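PDB 4I17: exported protein from Bacteroides fragilis, which is of unknown function but, as a tetratricopeptide-repeat protein built mostly of helices, probably acts as a scaffold for binding other proteins or peptides. Local coordinates for residues 51-56 against 83-88; 93-98 against 113-118; 142-147 against 154-159; 169-174 against 190-195; 201-206 against 214-219. All blocks are in the same frame, centred on the assembly; numbering follows the deposited sequence. Where two conformers were deposited one is given.

Contact 1. Residues 51-56 against 83-88; sequences CADNIK and SAAYRD
Asp53 reaches across from the last turn of helix 42-54 to Asp88 at the end of helix 75-88, and nearly everything in this small contact hangs on its carboxylate. From CB, which points at the other helix, CG anti to the backbone N (chi1 -177°) carries the acid toward helix 75-88. CG itself stands 3.4 Å from Asp88 OD2. Beyond it, OD1 makes the closest approach of the contact, 2.6 Å to Asp88 OD2, and on its flank comes within 3.7 Å of Ala85 CA, with Ala85 CB a little farther off. The other oxygen, Asp53 OD2, stays 3.3 Å from Asp88 OD2, two acceptors with no bond between them. The side chains cross almost perpendicularly, yet their carboxylate planes are only 21° apart, so the two acids meet nearly coplanar.

Just past Asp53, Lys56 takes a positive phi and serves as the C-prime residue of a Schellman motif, its N bonded to Asp53 O at 3.1 Å. Helix 58-70, which follows in this array of tetratricopeptide type, sends Tyr58 against both aspartates. Two carboxylate oxygens so near each other would repel if both groups were charged; the spacing suggests that one of the acids is probably protonated, and the affinity of the pair for a proton may be raised.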
# COMPACT_ATOMS: atom_id res chain seq x y z
N CYS A 51 17.60 -6.09 -13.78
CA CYS A 51 18.60 -5.37 -14.60
C CYS A 51 17.93 -4.21 -15.34
O CYS A 51 18.49 -3.11 -15.38
CB CYS A 51 19.29 -6.32 -15.56
SG CYS A 51 20.43 -7.46 -14.74
N ALA A 52 16.78 -4.47 -15.98
CA ALA A 52 16.03 -3.42 -16.73
C ALA A 52 15.66 -2.26 -15.82
O ALA A 52 15.79 -1.09 -16.21
CB ALA A 52 14.77 -4.01 -17.35
N ASP A 53 15.21 -2.56 -14.60
CA ASP A 53 14.82 -1.50 -13.68
C ASP A 53 16.06 -0.72 -13.28
O ASP A 53 15.98 0.51 -13.23
CB ASP A 53 14.11 -2.08 -12.46
CG ASP A 53 13.61 -1.00 -11.54
OD1 ASP A 53 12.58 -0.36 -11.87
OD2 ASP A 53 14.28 -0.74 -10.53
N ASN A 54 17.22 -1.42 -13.09
CA ASN A 54 18.48 -0.77 -12.67
C ASN A 54 19.00 0.18 -13.74
O ASN A 54 19.67 1.15 -13.41
CB ASN A 54 19.56 -1.79 -12.32
CG ASN A 54 19.27 -2.69 -11.13
OD1 ASN A 54 18.32 -2.51 -10.37
ND2 ASN A 54 20.07 -3.72 -10.98
N ILE A 55 18.69 -0.07 -15.02
CA ILE A 55 19.19 0.80 -16.08
C ILE A 55 18.07 1.73 -16.60
O ILE A 55 18.23 2.39 -17.63
CB ILE A 55 19.89 0.01 -17.20
CG1 ILE A 55 18.88 -0.93 -17.93
CG2 ILE A 55 21.12 -0.74 -16.64
CD1 ILE A 55 19.48 -1.77 -19.07
N LYS A 56 16.98 1.82 -15.85
CA LYS A 56 15.85 2.71 -16.08
C LYS A 56 14.98 2.36 -17.30
O LYS A 56 14.30 3.23 -17.83
CB LYS A 56 16.31 4.19 -16.15
CG LYS A 56 17.06 4.61 -14.89
CD LYS A 56 17.48 6.06 -14.93
CE LYS A 56 18.32 6.40 -13.72
NZ LYS A 56 17.49 6.51 -12.49
N SER A 83 5.65 -3.81 -9.39
CA SER A 83 5.09 -2.61 -8.74
C SER A 83 6.15 -1.51 -8.70
O SER A 83 5.84 -0.36 -9.02
CB SER A 83 4.60 -2.93 -7.33
OG SER A 83 5.66 -3.01 -6.38
N ALA A 84 7.41 -1.85 -8.33
CA ALA A 84 8.51 -0.88 -8.24
C ALA A 84 8.77 -0.22 -9.58
O ALA A 84 9.09 0.97 -9.63
CB ALA A 84 9.78 -1.54 -7.72
N ALA A 85 8.65 -0.99 -10.67
CA ALA A 85 8.85 -0.46 -12.02
C ALA A 85 7.80 0.61 -12.31
O ALA A 85 8.13 1.67 -12.83
CB ALA A 85 8.78 -1.59 -13.05
N TYR A 86 6.53 0.37 -11.90
CA TYR A 86 5.45 1.36 -12.09
C TYR A 86 5.63 2.58 -11.19
O TYR A 86 5.37 3.69 -11.64
CB TYR A 86 4.09 0.70 -11.92
CG TYR A 86 3.69 -0.02 -13.18
CD1 TYR A 86 3.39 0.68 -14.34
CD2 TYR A 86 3.61 -1.41 -13.22
CE1 TYR A 86 3.01 0.02 -15.51
CE2 TYR A 86 3.27 -2.08 -14.40
CZ TYR A 86 2.95 -1.36 -15.53
OH TYR A 86 2.54 -2.01 -16.67
N ARG A 87 6.14 2.39 -9.95
CA ARG A 87 6.48 3.47 -9.02
C ARG A 87 7.54 4.37 -9.68
O ARG A 87 7.44 5.60 -9.66
CB ARG A 87 7.01 2.85 -7.70
CG ARG A 87 7.19 3.84 -6.53
CD ARG A 87 7.60 3.14 -5.23
NE ARG A 87 8.90 2.47 -5.35
CZ ARG A 87 9.18 1.28 -4.83
NH1 ARG A 87 8.28 0.63 -4.10
NH2 ARG A 87 10.38 0.74 -5.01
N ASP A 88 8.56 3.75 -10.31
CA ASP A 88 9.66 4.45 -11.01
C ASP A 88 9.13 5.20 -12.26
O ASP A 88 9.67 6.25 -12.62
CB ASP A 88 10.74 3.46 -11.39
CG ASP A 88 11.54 2.89 -10.23
OD1 ASP A 88 11.65 3.57 -9.19
OD2 ASP A 88 12.12 1.78 -10.38

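Contact 2. Residues 93-98 against 113-118; sequences QEYIAT and EKLYAI
Ile96 CG1 and the Tyr116 ring both lie anti to the backbone N (chi1 -166° and -179°), which brings them together across the contact. A chi2 of 55° in Ile96 then folds CD1 forward, and this methyl lands 3.7 Å from Tyr116 CD1 and 4.1 Å from Tyr116 CE1, approaching the ring at a slant. Tyr95, one residue earlier on the same helix, also extends from its backbone, and its hydroxyl end arrives beside Leu115, with OH 4.0 Å from both Leu115 CB and Leu115 CD2; the two side chains cross at roughly a right angle.

Helices 92-105 and 110-129 are consecutive in the chain, and packing of neighbouring helices like this builds the stacked helical array of a tetratricopeptide-repeat protein. Tyr95 and Tyr116 both lie between these two helices.

Polar groups at this largely apolar seam are joined by a water. It lies in the plane of the Tyr95 ring, at its edge, 2.7 Å from Tyr95 OH, and donates to Leu115 O at 2.7 Å, linking a side chain of one helix to the backbone of the other. The hydroxyl of Tyr116 is held differently: it is hydrogen-bonded to Asp145, and its ring packs edge-to-face with Tyr120. Leu115 also rests on Ile80 of helix 75-88.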
# COMPACT_ATOMS: atom_id res chain seq x y z
N GLN A 93 -1.43 4.44 -9.82
CA GLN A 93 -2.58 3.54 -9.99
C GLN A 93 -2.13 2.15 -10.37
O GLN A 93 -2.62 1.19 -9.78
CB GLN A 93 -3.60 4.09 -11.00
CG GLN A 93 -4.46 5.26 -10.45
CD GLN A 93 -5.04 5.01 -9.08
OE1 GLN A 93 -5.75 4.02 -8.84
NE2 GLN A 93 -4.73 5.88 -8.13
N GLU A 94 -1.14 2.03 -11.24
CA GLU A 94 -0.64 0.69 -11.60
C GLU A 94 0.22 0.13 -10.49
O GLU A 94 0.24 -1.08 -10.29
CB GLU A 94 0.10 0.73 -12.92
CG GLU A 94 0.32 -0.64 -13.50
CD GLU A 94 -0.86 -1.52 -13.83
OE1 GLU A 94 -1.35 -1.43 -14.98
OE2 GLU A 94 -1.22 -2.37 -12.99
N TYR A 95 0.89 1.01 -9.72
CA TYR A 95 1.68 0.56 -8.57
C TYR A 95 0.77 -0.18 -7.57
O TYR A 95 1.03 -1.34 -7.26
CB TYR A 95 2.34 1.77 -7.89
CG TYR A 95 3.03 1.41 -6.60
CD1 TYR A 95 4.21 0.69 -6.59
CD2 TYR A 95 2.54 1.88 -5.38
CE1 TYR A 95 4.87 0.39 -5.40
CE2 TYR A 95 3.20 1.59 -4.18
CZ TYR A 95 4.39 0.88 -4.21
OH TYR A 95 5.05 0.57 -3.05
N ILE A 96 -0.33 0.46 -7.14
CA ILE A 96 -1.22 -0.17 -6.16
C ILE A 96 -2.06 -1.30 -6.78
O ILE A 96 -2.37 -2.27 -6.08
CB ILE A 96 -2.08 0.86 -5.37
CG1 ILE A 96 -2.75 0.22 -4.14
CG2 ILE A 96 -3.13 1.58 -6.26
CD1 ILE A 96 -1.73 -0.48 -3.15
N ALA A 97 -2.41 -1.21 -8.08
CA ALA A 97 -3.14 -2.31 -8.74
C ALA A 97 -2.30 -3.59 -8.76
O ALA A 97 -2.81 -4.67 -8.50
CB ALA A 97 -3.52 -1.91 -10.16
N THR A 98 -0.99 -3.46 -9.00
CA THR A 98 -0.05 -4.59 -9.01
C THR A 98 0.10 -5.15 -7.63
O THR A 98 0.04 -6.37 -7.45
CB THR A 98 1.32 -4.20 -9.61
OG1 THR A 98 1.10 -3.64 -10.90
CG2 THR A 98 2.24 -5.41 -9.77
N GLU A 113 2.40 -7.05 1.95
CA GLU A 113 1.43 -6.42 2.86
C GLU A 113 1.94 -5.09 3.35
O GLU A 113 1.13 -4.16 3.42
CB GLU A 113 1.05 -7.30 4.06
CG GLU A 113 0.12 -8.44 3.71
CD GLU A 113 -0.62 -9.08 4.88
OE1 GLU A 113 -0.35 -8.73 6.06
OE2 GLU A 113 -1.51 -9.92 4.61
N LYS A 114 3.26 -4.97 3.66
CA LYS A 114 3.81 -3.70 4.14
C LYS A 114 3.66 -2.63 3.07
O LYS A 114 3.16 -1.57 3.38
CB LYS A 114 5.28 -3.81 4.57
CG LYS A 114 5.50 -4.53 5.90
CD LYS A 114 7.00 -4.69 6.19
CE LYS A 114 7.28 -5.31 7.54
NZ LYS A 114 6.90 -6.75 7.59
N LEU A 115 4.05 -2.92 1.81
CA LEU A 115 3.93 -1.92 0.73
C LEU A 115 2.48 -1.50 0.46
O LEU A 115 2.21 -0.31 0.25
CB LEU A 115 4.56 -2.48 -0.55
CG LEU A 115 6.04 -2.83 -0.41
CD1 LEU A 115 6.51 -3.69 -1.58
CD2 LEU A 115 6.88 -1.57 -0.24
N TYR A 116 1.58 -2.47 0.46
CA TYR A 116 0.15 -2.23 0.23
C TYR A 116 -0.41 -1.31 1.32
O TYR A 116 -1.07 -0.31 1.05
CB TYR A 116 -0.59 -3.58 0.26
CG TYR A 116 -2.08 -3.49 0.01
CD1 TYR A 116 -2.60 -3.57 -1.28
CD2 TYR A 116 -2.97 -3.35 1.07
CE1 TYR A 116 -3.97 -3.51 -1.51
CE2 TYR A 116 -4.35 -3.23 0.84
CZ TYR A 116 -4.84 -3.36 -0.44
OH TYR A 116 -6.19 -3.28 -0.67
N ALA A 117 -0.17 -1.70 2.57
CA ALA A 117 -0.68 -0.93 3.69
C ALA A 117 -0.03 0.45 3.74
O ALA A 117 -0.73 1.41 4.02
CB ALA A 117 -0.45 -1.69 4.98
N ILE A 118 1.29 0.57 3.47
CA ILE A 118 1.94 1.90 3.54
C ILE A 118 1.31 2.83 2.49
O ILE A 118 1.06 4.00 2.77
CB ILE A 118 3.49 1.77 3.40
CG1 ILE A 118 4.04 1.24 4.74
CG2 ILE A 118 4.17 3.12 3.02
CD1 ILE A 118 5.37 0.57 4.63
O HOH W 1 4.12 1.40 -0.64

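Contact 3. Residues 142-147 against 154-159; sequences HATDVT and DALYSL
Thr144 sets its methyl against helix 149-174, where the chain leaving helix 133-143 packs against the helix that follows, a stacking of successive helices in keeping with the tetratricopeptide-repeat fold. Thr144 CG2 sits 3.6 Å from Ala155 CB, with Leu156 CD2 at 4.2 Å and Leu159 CD1 at 4.3 Å from the same methyl. Beside it the two alanines meet methyl to methyl, Ala143 CB to Ala155 CB at 3.8 Å. The Ala155 methyl thus meets two neighbours, and with an alanine here, the CA atoms of Thr144 and Ala155 lie 5.8 Å apart.

The hydrogen bond between Thr144 OG1 and Lys141 O fixes the rotation of the threonine (chi1 72°), which leaves CG2 turned to the apolar side. One shell farther out, Lys152 NZ bonds to both Thr144 O and Val146 O, tying the connecting backbone to the start of helix 149-174. Leu156 also touches Glu205, and Leu159 Tyr202, both of helix 182-209. On helix 149-174 itself, Asp154 O accepts from Ser158 N and, on the opposite face of its carbonyl plane, from Ser158 OG at 2.9 Å.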
# COMPACT_ATOMS: atom_id res chain seq x y z
N HIS A 142 -9.05 0.53 3.20
CA HIS A 142 -8.30 -0.39 2.33
C HIS A 142 -7.06 -0.91 3.04
O HIS A 142 -6.69 -2.08 2.85
CB HIS A 142 -7.89 0.29 1.04
CG HIS A 142 -8.98 0.38 0.02
ND1 HIS A 142 -9.40 -0.74 -0.68
CD2 HIS A 142 -9.65 1.46 -0.44
CE1 HIS A 142 -10.32 -0.31 -1.53
NE2 HIS A 142 -10.52 1.01 -1.41
N ALA A 143 -6.43 -0.09 3.89
CA ALA A 143 -5.24 -0.57 4.61
C ALA A 143 -5.62 -1.65 5.65
O ALA A 143 -4.74 -2.35 6.12
CB ALA A 143 -4.50 0.58 5.29
N THR A 144 -6.92 -1.79 5.99
CA THR A 144 -7.36 -2.84 6.94
C THR A 144 -7.50 -4.20 6.21
O THR A 144 -7.71 -5.20 6.89
CB THR A 144 -8.70 -2.48 7.67
OG1 THR A 144 -9.80 -2.56 6.77
CG2 THR A 144 -8.69 -1.12 8.34
N ASP A 145 -7.36 -4.25 4.85
CA ASP A 145 -7.46 -5.48 4.02
C ASP A 145 -6.27 -6.44 4.20
O ASP A 145 -6.29 -7.55 3.67
CB ASP A 145 -7.58 -5.16 2.52
CG ASP A 145 -8.74 -4.29 2.08
OD1 ASP A 145 -9.74 -4.19 2.84
OD2 ASP A 145 -8.67 -3.71 0.96
N VAL A 146 -5.22 -6.00 4.88
CA VAL A 146 -4.04 -6.83 5.14
C VAL A 146 -4.42 -7.86 6.22
O VAL A 146 -5.33 -7.60 7.02
CB VAL A 146 -2.79 -6.00 5.52
CG1 VAL A 146 -2.32 -5.12 4.35
CG2 VAL A 146 -3.04 -5.16 6.76
N THR A 147 -3.74 -9.00 6.25
CA THR A 147 -4.04 -10.04 7.24
C THR A 147 -3.33 -9.77 8.56
O THR A 147 -3.77 -10.27 9.59
CB THR A 147 -3.67 -11.45 6.70
OG1 THR A 147 -2.26 -11.53 6.56
CG2 THR A 147 -4.33 -11.77 5.39
N ASP A 154 -2.91 -0.23 13.09
CA ASP A 154 -2.67 1.20 12.85
C ASP A 154 -3.61 1.83 11.76
O ASP A 154 -3.85 3.03 11.81
CB ASP A 154 -1.20 1.44 12.58
CG ASP A 154 -0.45 1.23 13.92
OD1 ASP A 154 -0.42 2.19 14.74
OD2 ASP A 154 -0.00 0.09 14.18
N ALA A 155 -4.24 1.01 10.90
CA ALA A 155 -5.26 1.57 9.98
C ALA A 155 -6.51 1.92 10.83
O ALA A 155 -7.13 2.97 10.61
CB ALA A 155 -5.60 0.56 8.90
N LEU A 156 -6.88 1.06 11.79
CA LEU A 156 -8.05 1.31 12.69
C LEU A 156 -7.78 2.46 13.61
O LEU A 156 -8.68 3.28 13.85
CB LEU A 156 -8.37 0.04 13.49
CG LEU A 156 -8.92 -1.09 12.65
CD1 LEU A 156 -8.87 -2.39 13.42
CD2 LEU A 156 -10.34 -0.82 12.16
N TYR A 157 -6.54 2.57 14.14
CA TYR A 157 -6.19 3.70 15.00
C TYR A 157 -6.26 5.03 14.18
O TYR A 157 -6.79 6.04 14.69
CB TYR A 157 -4.78 3.42 15.52
CG TYR A 157 -4.16 4.34 16.55
CD1 TYR A 157 -4.93 5.29 17.23
CD2 TYR A 157 -2.82 4.22 16.91
CE1 TYR A 157 -4.35 6.13 18.19
CE2 TYR A 157 -2.24 5.05 17.85
CZ TYR A 157 -3.01 5.99 18.50
OH TYR A 157 -2.41 6.76 19.46
N SER A 158 -5.80 5.01 12.91
CA SER A 158 -5.87 6.20 12.03
C SER A 158 -7.34 6.58 11.79
O SER A 158 -7.66 7.75 11.85
CB SER A 158 -5.19 5.90 10.70
OG SER A 158 -3.79 5.74 10.89
N LEU A 159 -8.24 5.57 11.63
CA LEU A 159 -9.68 5.83 11.45
C LEU A 159 -10.27 6.41 12.73
O LEU A 159 -11.10 7.32 12.66
CB LEU A 159 -10.39 4.53 11.07
CG LEU A 159 -10.18 4.14 9.59
CD1 LEU A 159 -10.36 2.65 9.38
CD2 LEU A 159 -11.13 4.96 8.68

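Contact 4. Residues 169-174 against 190-195; sequences DVLRKA and AKADAA
Val170 lays its CG1 methyl over the backbone of helix 182-209, 3.7 Å from Ala192 N and 3.9 Å from Ala192 CB. Its position follows from chi1 of 167°, which holds CG1 anti to the backbone N and aims it at the partner helix. Ala192 answers with its CB, which faces back into the gap and also comes within 4.2 Å of Val170 CB. Here the small side chain of alanine meets a branched one, and the nearest CA pair, Val170 CA and Ala192 CA, is 5.6 Å apart.

Two residues lie at the margins. Lys191 CB touches Val170 CG1 at 4.1 Å, after which the lysine chain turns off and carries its amine away from the contact. On the other flank, Leu171 CD1 stands 4.3 Å from Ala192 CB, a loose apolar contact; Leu171 also packs on Phe196, farther along the second helix, and on Met226 close to the chain's C-terminus. No hydrogen bond crosses between the segments, so what holds them is shape and the burial of apolar surface.

Away from the partner segment, in the last turns of helix 149-174, Arg172 forms a salt bridge with Asp169; the modelled separation is too short to be taken literally, and Asp169 has two conformers. The short segment axes pass 8.7 Å apart at an angle of 161°, nearly antiparallel, as in the helical hairpins from which tetratricopeptide-type arrays are built, here made of the long helices 149-174 and 182-209.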
# COMPACT_ATOMS: atom_id res chain seq x y z
N ASP A 169 -14.02 18.90 15.72
CA ASP A 169 -14.16 20.06 14.81
C ASP A 169 -15.64 20.47 14.71
O ASP A 169 -15.98 21.66 14.67
CB ASP A 169 -13.63 19.67 13.43
CG ASP A 169 -13.22 20.83 12.56
OD1 ASP A 169 -12.29 21.57 12.96
OD2 ASP A 169 -13.78 20.97 11.45
N VAL A 170 -16.52 19.47 14.64
CA VAL A 170 -17.97 19.76 14.53
C VAL A 170 -18.46 20.39 15.85
O VAL A 170 -19.20 21.39 15.83
CB VAL A 170 -18.76 18.48 14.14
CG1 VAL A 170 -20.26 18.70 14.33
CG2 VAL A 170 -18.47 18.09 12.69
N LEU A 171 -18.03 19.83 16.99
CA LEU A 171 -18.36 20.33 18.33
C LEU A 171 -17.85 21.78 18.51
O LEU A 171 -18.58 22.64 18.99
CB LEU A 171 -17.73 19.40 19.37
CG LEU A 171 -18.30 19.34 20.78
CD1 LEU A 171 -19.71 18.77 20.77
CD2 LEU A 171 -17.47 18.39 21.64
N ARG A 172 -16.62 22.05 18.04
CA ARG A 172 -16.01 23.38 18.07
C ARG A 172 -16.93 24.39 17.39
O ARG A 172 -17.27 25.40 18.00
CB ARG A 172 -14.65 23.35 17.36
CG ARG A 172 -14.02 24.71 17.11
CD ARG A 172 -12.68 24.63 16.38
NE ARG A 172 -12.72 23.95 15.08
CZ ARG A 172 -13.02 24.55 13.93
NH1 ARG A 172 -13.29 25.85 13.90
NH2 ARG A 172 -13.01 23.87 12.80
N LYS A 173 -17.36 24.10 16.16
CA LYS A 173 -18.21 25.01 15.37
C LYS A 173 -19.64 25.13 15.93
O LYS A 173 -20.33 26.10 15.61
CB LYS A 173 -18.25 24.56 13.90
CG LYS A 173 -16.96 24.84 13.14
CD LYS A 173 -16.76 23.85 11.99
CE LYS A 173 -16.93 24.46 10.63
NZ LYS A 173 -18.35 24.54 10.22
N ALA A 174 -20.07 24.19 16.76
CA ALA A 174 -21.43 24.20 17.31
C ALA A 174 -21.57 25.03 18.59
O ALA A 174 -22.68 25.43 18.92
CB ALA A 174 -21.90 22.78 17.57
N ALA A 190 -25.70 16.24 16.63
CA ALA A 190 -25.99 14.87 16.14
C ALA A 190 -24.87 14.42 15.22
O ALA A 190 -24.44 13.26 15.31
CB ALA A 190 -27.33 14.84 15.41
N LYS A 191 -24.34 15.32 14.38
CA LYS A 191 -23.20 14.98 13.51
C LYS A 191 -21.95 14.64 14.35
O LYS A 191 -21.22 13.69 14.02
CB LYS A 191 -22.87 16.14 12.56
CG LYS A 191 -23.88 16.24 11.42
CD LYS A 191 -23.68 17.51 10.60
CE LYS A 191 -24.93 17.92 9.85
NZ LYS A 191 -25.40 16.87 8.91
N ALA A 192 -21.68 15.41 15.41
CA ALA A 192 -20.52 15.14 16.26
C ALA A 192 -20.67 13.78 16.95
O ALA A 192 -19.72 13.00 16.96
CB ALA A 192 -20.35 16.24 17.30
N ASP A 193 -21.86 13.51 17.50
CA ASP A 193 -22.18 12.24 18.18
C ASP A 193 -21.92 11.05 17.26
O ASP A 193 -21.30 10.07 17.67
CB ASP A 193 -23.64 12.22 18.68
CG ASP A 193 -23.91 11.17 19.75
OD1 ASP A 193 -23.12 11.07 20.71
OD2 ASP A 193 -24.97 10.51 19.68
N ALA A 194 -22.37 11.14 16.00
CA ALA A 194 -22.15 10.06 15.01
C ALA A 194 -20.64 9.84 14.77
O ALA A 194 -20.18 8.69 14.72
CB ALA A 194 -22.85 10.42 13.71
N ALA A 195 -19.87 10.94 14.61
CA ALA A 195 -18.41 10.84 14.40
C ALA A 195 -17.74 10.20 15.62
O ALA A 195 -16.92 9.30 15.45
CB ALA A 195 -17.83 12.23 14.18

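Contact 5. Residues 201-206 against 214-219; sequences DYLGEA and TEIKQM
Helix segments 201-206 and 214-219 run antiparallel, at 155° between their directions and with axes 9.2 Å apart at their closest, and the nearest CA atoms are those of Leu203 and Ile216, 6.6 Å apart. Leu203 and Ile216 accordingly face one another and carry most of the buried surface. The two methyls of Leu203 go to different partners: CD2 reaches Ile216 CG2 at 3.9 Å, while CD1 goes on to Met219 CG at 3.7 Å. Leucine and isoleucine meet at a slant, whereas the chain of Met219 runs roughly at right angles to Leu203.

Ile216 is turned so that CG2 is anti to its backbone N, while chi1 of -52° keeps CG1 anti to the carbonyl carbon. CG2 thereby falls between two partners, Leu203 CD2 and, at 3.8 Å, Ala206 CB, one turn on along the first helix; Ile216 CD1 lies near the same alanine methyl at 4.1 Å.

Antiparallel packing of helices joined by a short connection is the building step of tetratricopeptide-type arrays, and helix 214-224 comes last in this chain. Helix 149-174 also packs here: its Tyr157 touches Leu203, Ile216 and Met219, making a three-helix apolar cluster.

Met219 is a selenomethionine, a replacement of the sulfur by selenium. It is its CG that does the touching: beyond this atom the chain, in the conformer described of the two deposited, bends at chi3, and the selenium end leads off from the first helix. The side chain also touches Val161 of helix 149-174.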
# COMPACT_ATOMS: atom_id res chain seq x y z
N ASP A 201 -15.79 2.94 18.10
CA ASP A 201 -15.85 1.59 17.53
C ASP A 201 -14.56 1.23 16.82
O ASP A 201 -14.05 0.14 17.06
CB ASP A 201 -17.06 1.46 16.58
CG ASP A 201 -18.39 1.40 17.31
OD1 ASP A 201 -18.39 1.23 18.56
OD2 ASP A 201 -19.44 1.48 16.63
N TYR A 202 -13.99 2.13 15.99
CA TYR A 202 -12.71 1.81 15.32
C TYR A 202 -11.59 1.63 16.35
O TYR A 202 -10.75 0.76 16.23
CB TYR A 202 -12.32 2.95 14.38
CG TYR A 202 -13.10 2.99 13.09
CD1 TYR A 202 -13.20 1.87 12.27
CD2 TYR A 202 -13.65 4.18 12.63
CE1 TYR A 202 -13.86 1.91 11.04
CE2 TYR A 202 -14.30 4.25 11.40
CZ TYR A 202 -14.41 3.11 10.62
OH TYR A 202 -15.07 3.18 9.42
N LEU A 203 -11.57 2.49 17.35
CA LEU A 203 -10.52 2.41 18.38
C LEU A 203 -10.69 1.15 19.20
O LEU A 203 -9.71 0.48 19.51
CB LEU A 203 -10.52 3.67 19.25
CG LEU A 203 -10.09 4.97 18.55
CD1 LEU A 203 -10.41 6.18 19.41
CD2 LEU A 203 -8.56 4.96 18.25
N GLY A 204 -11.92 0.79 19.50
CA GLY A 204 -12.22 -0.45 20.22
C GLY A 204 -11.67 -1.66 19.48
O GLY A 204 -11.08 -2.55 20.10
N GLU A 205 -11.87 -1.68 18.15
CA GLU A 205 -11.39 -2.73 17.25
C GLU A 205 -9.85 -2.83 17.31
O GLU A 205 -9.31 -3.94 17.35
CB GLU A 205 -11.83 -2.42 15.82
CG GLU A 205 -13.26 -2.75 15.47
CD GLU A 205 -13.44 -2.70 13.97
OE1 GLU A 205 -13.00 -3.66 13.29
OE2 GLU A 205 -13.89 -1.65 13.45
N ALA A 206 -9.16 -1.68 17.33
CA ALA A 206 -7.69 -1.57 17.40
C ALA A 206 -7.16 -2.08 18.74
O ALA A 206 -6.22 -2.87 18.75
CB ALA A 206 -7.27 -0.11 17.22
N THR A 214 -1.11 0.86 24.65
CA THR A 214 -1.87 1.58 25.69
C THR A 214 -2.35 2.96 25.27
O THR A 214 -3.41 3.40 25.77
CB THR A 214 -1.06 1.67 26.97
OG1 THR A 214 0.20 2.26 26.68
CG2 THR A 214 -0.86 0.30 27.63
N GLU A 215 -1.67 3.61 24.32
CA GLU A 215 -2.12 4.93 23.88
C GLU A 215 -3.44 4.84 23.12
O GLU A 215 -4.21 5.77 23.16
CB GLU A 215 -1.06 5.62 23.01
CG GLU A 215 0.11 6.15 23.83
CD GLU A 215 1.40 6.48 23.11
OE1 GLU A 215 1.35 6.98 21.96
OE2 GLU A 215 2.47 6.32 23.74
N ILE A 216 -3.71 3.71 22.44
CA ILE A 216 -4.98 3.56 21.72
C ILE A 216 -6.12 3.48 22.72
O ILE A 216 -7.14 4.12 22.52
CB ILE A 216 -4.98 2.34 20.78
CG1 ILE A 216 -3.75 2.34 19.85
CG2 ILE A 216 -6.28 2.33 19.96
CD1 ILE A 216 -3.68 1.16 18.85
N LYS A 217 -5.92 2.75 23.82
CA LYS A 217 -6.94 2.63 24.87
C LYS A 217 -7.20 4.01 25.48
O LYS A 217 -8.35 4.40 25.71
CB LYS A 217 -6.47 1.61 25.93
CG LYS A 217 -7.47 1.34 27.06
CD LYS A 217 -8.65 0.47 26.66
CE LYS A 217 -9.74 0.56 27.72
NZ LYS A 217 -10.89 -0.31 27.40
N GLN A 218 -6.12 4.78 25.71
CA GLN A 218 -6.26 6.12 26.28
C GLN A 218 -7.06 7.02 25.34
O GLN A 218 -7.93 7.77 25.78
CB GLN A 218 -4.88 6.71 26.57
CG GLN A 218 -4.26 6.14 27.83
CD GLN A 218 -4.62 6.89 29.09
OE1 GLN A 218 -5.15 6.34 30.06
NE2 GLN A 218 -4.29 8.17 29.13
N MSE A 219 -6.79 6.93 24.04
CA MSE A 219 -7.57 7.79 23.14
C MSE A 219 -9.03 7.34 23.09
O MSE A 219 -9.91 8.20 23.06
CB MSE A 219 -6.97 7.85 21.74
CG MSE A 219 -7.90 8.59 20.80
SE MSE A 219 -7.15 8.83 19.12
CE MSE A 219 -6.08 10.43 19.52

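Overall arrangement
The contacts follow one another along the chain. Contacts 2, 3 and 5 are buried, contacts 1 and 4 only partly so, and contact 1 lies on the other side of the chain's centre from 4 and 5. Chemistry changes with place: contact 1 is an acid pair, contact 2 mixes aromatic packing with a water bridge, and 3, 4 and 5 rest on aliphatic contacts. Helix 149-174 serves contacts 3 and 4, helix 182-209 serves 4 and 5. Neighbours also join directly: Tyr86 packs on Glu94 between 1 and 2, Glu113 makes a probable hydrogen bond to Thr147 between 2 and 3, and the backbone of Leu156 in contact 3 packs on Tyr202 in contact 5.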